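Local coordinates for bromodomain protein, putative (PDB 4PY6) that probably binds acetylated lysine through its bromodomain, the piece of a much longer malaria-parasite protein crystallised here with a pteridinone ligand, at residues 24-27 and 28-32; 86-89 and 90-93. All blocks are in the same frame, centred on the assembly; numbering follows the deposited sequence.

Contact 1: 24-27 and 28-32; sequences EKIL and RDNVL
Arg28 runs beside Lys25 one helical turn along, the two side chains pointing the same way. Its CB starts close over the backbone of the previous turn, with Arg28 CB 3.4 Å from Glu24 O. That oxygen also accepts the amide of the same residue, with Arg28 N to Glu24 O at 3.1 Å. CG stands opposite the backbone N (chi1 -178°), and the chain then bends at chi3 (67°). The bend brings the guanidinium back to its neighbour Asp29. NE lies near both carboxylate oxygens, but both of its bonds are weak. The stronger grip is at the end of the chain. Arg28 NH2 forms a salt bridge with Asp29 OD2 at 3.1 Å, in the guanidinium plane and on the syn lone pair of the oxygen. Lys25 CG lies over one face of the guanidinium, 3.8 Å from Arg28 NH2. Lys25 NZ stays farther off, and Asp29 probably offsets the closeness of the two positive charges.

The stretch belongs to helix 22-32, the first of the four bundle helices of the bromodomain, usually called Z. Leu27, Val31 and Leu32 are buried in that bundle, where Leu27 meets Trp129 and Ile136 of helix 112-138 and Leu79 of helix 72-81. Along the backbone, Asp29 and Asn30 bond to the carbonyls four residues back. The last bond differs. Leu32 N reaches Leu27 O, five residues back, at 2.8 Å and nearly straight (172°), so the helix widens into a pi-type turn. Asn30 lays its amide across the side of Ile26. Asn30 OD1 is 4.0 Å from Ile26 CG2, and Trp132 of helix 112-138 touches both residues.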
loop_
_atom_site.group_PDB
_atom_site.type_symbol
_atom_site.label_atom_id
_atom_site.label_comp_id
_atom_site.label_asym_id
_atom_site.label_seq_id
_atom_site.Cartn_x
_atom_site.Cartn_y
_atom_site.Cartn_z
ATOM N N GLU A 24 -19.701 9.714 4.028
ATOM C CA GLU A 24 -18.764 10.619 3.349
ATOM C C GLU A 24 -17.557 10.925 4.253
ATOM O O GLU A 24 -16.442 11.072 3.748
ATOM C CB GLU A 24 -19.453 11.934 2.942
ATOM C CG GLU A 24 -20.509 11.796 1.858
ATOM C CD GLU A 24 -21.231 13.077 1.482
ATOM O OE1 GLU A 24 -21.804 13.729 2.385
ATOM O OE2 GLU A 24 -21.259 13.410 0.276
ATOM N N LYS A 25 -17.789 11.028 5.581
ATOM C CA LYS A 25 -16.765 11.288 6.599
ATOM C C LYS A 25 -15.801 10.104 6.754
ATOM O O LYS A 25 -14.609 10.322 6.986
ATOM C CB LYS A 25 -17.412 11.623 7.953
ATOM C CG LYS A 25 -17.924 13.050 8.061
ATOM C CD LYS A 25 -18.631 13.289 9.385
ATOM C CE LYS A 25 -19.143 14.702 9.508
ATOM N NZ LYS A 25 -19.954 14.887 10.739
ATOM N N ILE A 26 -16.322 8.857 6.642
ATOM C CA ILE A 26 -15.538 7.617 6.735
ATOM C C ILE A 26 -14.580 7.527 5.535
ATOM O O ILE A 26 -13.410 7.196 5.718
ATOM C CB ILE A 26 -16.435 6.343 6.895
ATOM C CG1 ILE A 26 -17.330 6.435 8.154
ATOM C CG2 ILE A 26 -15.588 5.052 6.929
ATOM C CD1 ILE A 26 -18.648 5.636 8.082
ATOM N N LEU A 27 -15.067 7.862 4.325
ATOM C CA LEU A 27 -14.249 7.844 3.105
ATOM C C LEU A 27 -13.152 8.899 3.160
ATOM O O LEU A 27 -12.029 8.635 2.733
ATOM C CB LEU A 27 -15.105 8.048 1.839
ATOM C CG LEU A 27 -16.289 7.109 1.622
ATOM C CD1 LEU A 27 -17.098 7.537 0.431
ATOM C CD2 LEU A 27 -15.852 5.672 1.473
ATOM N N ARG A 28 -13.476 10.081 3.712
ATOM C CA ARG A 28 -12.568 11.215 3.848
ATOM C C ARG A 28 -11.451 10.979 4.866
ATOM O O ARG A 28 -10.286 11.172 4.526
ATOM C CB ARG A 28 -13.364 12.492 4.183
ATOM C CG ARG A 28 -12.526 13.767 4.307
ATOM C CD ARG A 28 -13.323 14.912 4.906
ATOM N NE ARG A 28 -13.689 14.664 6.303
ATOM C CZ ARG A 28 -14.481 15.450 7.025
ATOM N NH1 ARG A 28 -15.003 16.549 6.493
ATOM N NH2 ARG A 28 -14.761 15.143 8.284
ATOM N N ASP A 29 -11.805 10.587 6.102
ATOM C CA ASP A 29 -10.855 10.420 7.207
ATOM C C ASP A 29 -10.228 9.038 7.389
ATOM O O ASP A 29 -9.096 8.954 7.870
ATOM C CB ASP A 29 -11.483 10.905 8.528
ATOM C CG ASP A 29 -12.040 12.318 8.478
ATOM O OD1 ASP A 29 -11.294 13.240 8.072
ATOM O OD2 ASP A 29 -13.212 12.505 8.865
ATOM N N ASN A 30 -10.955 7.963 7.049
ATOM C CA ASN A 30 -10.462 6.598 7.250
ATOM C C ASN A 30 -9.923 5.901 5.993
ATOM O O ASN A 30 -9.228 4.887 6.113
ATOM C CB ASN A 30 -11.506 5.744 7.980
ATOM C CG ASN A 30 -12.008 6.358 9.268
ATOM O OD1 ASN A 30 -13.064 6.993 9.311
ATOM N ND2 ASN A 30 -11.254 6.201 10.344
ATOM N N VAL A 31 -10.228 6.435 4.793
ATOM C CA VAL A 31 -9.752 5.842 3.540
ATOM C C VAL A 31 -8.811 6.801 2.793
ATOM O O VAL A 31 -7.618 6.510 2.675
ATOM C CB VAL A 31 -10.887 5.262 2.637
ATOM C CG1 VAL A 31 -10.311 4.505 1.441
ATOM C CG2 VAL A 31 -11.829 4.355 3.428
ATOM N N LEU A 32 -9.345 7.942 2.319
ATOM C CA LEU A 32 -8.624 8.964 1.557
ATOM C C LEU A 32 -7.470 9.630 2.321
ATOM O O LEU A 32 -6.389 9.774 1.749
ATOM C CB LEU A 32 -9.615 10.010 0.990
ATOM C CG LEU A 32 -9.072 11.153 0.115
ATOM C CD1 LEU A 32 -8.589 10.649 -1.234
ATOM C CD2 LEU A 32 -10.134 12.204 -0.104
#

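Contact 2: 86-89 and 90-93; sequences EPID and FYHD
Ile88 meets both Tyr91 and His92, and two successive carbons of its longer branch, CG1 and CD1, make the contacts. Ile88 CD1 lies 3.9 Å from Tyr91 CD2, with the two side chains running alongside each other. Ile88 CG1 sits over a face of the His92 imidazole, 4.1 Å from the ring centroid, in a CH-pi contact. Ile88 CG1 is nearly opposite the backbone N (chi1 -156°), which carries the branch forward along the helix to the histidine.

The same face of the imidazole also covers a polar atom. Ile88 O lies 3.3 Å above the plane of the His92 ring, towards the rim. Its hydrogen bond goes to the backbone instead, with His92 N to Ile88 O at 2.9 Å.

The other backbone bonds are looser. Pro87 O takes two donors. Phe90 N is 3.2 Å from Pro87 O and comes from well above the carbonyl plane, while Tyr91 N reaches the same oxygen through a weak bond. Asp93 N to Asp89 O is weak too. Ahead of them, Asp89 turns back to the start of the helix. Asp89 OD2 accepts Glu86 N at 3.1 Å, and Asp89 N bonds in return to Glu86 O.

The polar ends of Tyr91 and Asp93 find partners outside the segments. Tyr91 OH bonds to Glu126. Asp93 bonds to Tyr84 and forms a salt bridge with Lys68.

Phe90 packs against Phe125 and Trp129 of helix 112-138 and Ile75 and Leu79 of helix 72-81. The segments form the beginning of helix 87-104, known as helix B of the bromodomain four-helix bundle, with Phe90 buried against helices on its inner side.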
loop_
_atom_site.group_PDB
_atom_site.type_symbol
_atom_site.label_atom_id
_atom_site.label_comp_id
_atom_site.label_asym_id
_atom_site.label_seq_id
_atom_site.Cartn_x
_atom_site.Cartn_y
_atom_site.Cartn_z
ATOM N N GLU A 86 -23.639 7.575 -4.142
ATOM C CA GLU A 86 -23.402 6.284 -3.504
ATOM C C GLU A 86 -21.917 6.182 -3.128
ATOM O O GLU A 86 -21.083 6.716 -3.863
ATOM C CB GLU A 86 -23.773 5.132 -4.461
ATOM C CG GLU A 86 -25.263 4.861 -4.562
ATOM C CD GLU A 86 -25.620 3.541 -5.216
ATOM O OE1 GLU A 86 -25.509 3.439 -6.459
ATOM O OE2 GLU A 86 -26.025 2.609 -4.484
ATOM N N PRO A 87 -21.550 5.474 -2.029
ATOM C CA PRO A 87 -20.118 5.337 -1.683
ATOM C C PRO A 87 -19.259 4.661 -2.758
ATOM O O PRO A 87 -18.063 4.928 -2.821
ATOM C CB PRO A 87 -20.140 4.506 -0.398
ATOM C CG PRO A 87 -21.516 4.660 0.150
ATOM C CD PRO A 87 -22.404 4.782 -1.041
ATOM N N ILE A 88 -19.872 3.802 -3.604
ATOM C CA ILE A 88 -19.217 3.083 -4.706
ATOM C C ILE A 88 -18.683 4.028 -5.800
ATOM O O ILE A 88 -17.735 3.670 -6.501
ATOM C CB ILE A 88 -20.150 1.972 -5.277
ATOM C CG1 ILE A 88 -19.360 0.841 -5.976
ATOM C CG2 ILE A 88 -21.240 2.550 -6.192
ATOM C CD1 ILE A 88 -18.725 -0.199 -5.046
ATOM N N ASP A 89 -19.305 5.220 -5.951
ATOM C CA ASP A 89 -18.902 6.238 -6.924
ATOM C C ASP A 89 -17.516 6.792 -6.564
ATOM O O ASP A 89 -16.748 7.139 -7.458
ATOM C CB ASP A 89 -19.953 7.359 -7.015
ATOM C CG ASP A 89 -21.345 6.924 -7.446
ATOM O OD1 ASP A 89 -21.450 5.987 -8.271
ATOM O OD2 ASP A 89 -22.326 7.553 -6.998
ATOM N N PHE A 90 -17.196 6.827 -5.250
ATOM C CA PHE A 90 -15.900 7.242 -4.704
ATOM C C PHE A 90 -14.888 6.123 -4.984
ATOM O O PHE A 90 -13.756 6.413 -5.372
ATOM C CB PHE A 90 -16.026 7.522 -3.189
ATOM C CG PHE A 90 -14.755 7.450 -2.368
ATOM C CD1 PHE A 90 -14.337 6.246 -1.808
ATOM C CD2 PHE A 90 -14.008 8.592 -2.110
ATOM C CE1 PHE A 90 -13.169 6.179 -1.043
ATOM C CE2 PHE A 90 -12.845 8.526 -1.335
ATOM C CZ PHE A 90 -12.436 7.320 -0.805
ATOM N N TYR A 91 -15.306 4.852 -4.772
ATOM C CA TYR A 91 -14.521 3.635 -5.003
ATOM C C TYR A 91 -14.052 3.585 -6.461
ATOM O O TYR A 91 -12.869 3.346 -6.709
ATOM C CB TYR A 91 -15.351 2.378 -4.634
ATOM C CG TYR A 91 -14.721 1.063 -5.040
ATOM C CD1 TYR A 91 -13.823 0.408 -4.202
ATOM C CD2 TYR A 91 -15.038 0.460 -6.255
ATOM C CE1 TYR A 91 -13.225 -0.792 -4.579
ATOM C CE2 TYR A 91 -14.439 -0.737 -6.646
ATOM C CZ TYR A 91 -13.536 -1.362 -5.803
ATOM O OH TYR A 91 -12.951 -2.547 -6.174
ATOM N N HIS A 92 -14.979 3.822 -7.414
ATOM C CA HIS A 92 -14.707 3.825 -8.852
ATOM C C HIS A 92 -13.723 4.915 -9.254
ATOM O O HIS A 92 -12.869 4.664 -10.103
ATOM C CB HIS A 92 -16.008 3.934 -9.666
ATOM C CG HIS A 92 -16.878 2.713 -9.607
ATOM N ND1 HIS A 92 -18.247 2.797 -9.795
ATOM C CD2 HIS A 92 -16.548 1.418 -9.387
ATOM C CE1 HIS A 92 -18.702 1.560 -9.685
ATOM N NE2 HIS A 92 -17.717 0.697 -9.437
ATOM N N ASP A 93 -13.822 6.108 -8.624
ATOM C CA ASP A 93 -12.930 7.244 -8.882
ATOM C C ASP A 93 -11.531 7.004 -8.325
ATOM O O ASP A 93 -10.550 7.321 -8.998
ATOM C CB ASP A 93 -13.526 8.561 -8.352
ATOM C CG ASP A 93 -14.434 9.312 -9.319
ATOM O OD1 ASP A 93 -14.706 8.782 -10.420
ATOM O OD2 ASP A 93 -14.851 10.438 -8.984
#

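Both contacts are local, each within one helix. Both are partly buried, but contact 2 reaches further to the surface, with Glu86 and His92 exposed. Contact 1 lies on helix 22-32 and contact 2 at the start of helix 87-104. They meet through their inward sides. Leu27 CD1 packs 3.7 Å from Phe90 CG, and Val31 and Leu32 also touch the Phe90 ring. The chemistry differs on the outer sides. Contact 1 has a charged pair and a lysine methylene over the guanidinium. Contact 2 has an isoleucine set against two aromatic rings. Their helices deviate differently as well, with a wide turn ending contact 1 and looser bonds opening contact 2. None of their residues lines the ligand pocket.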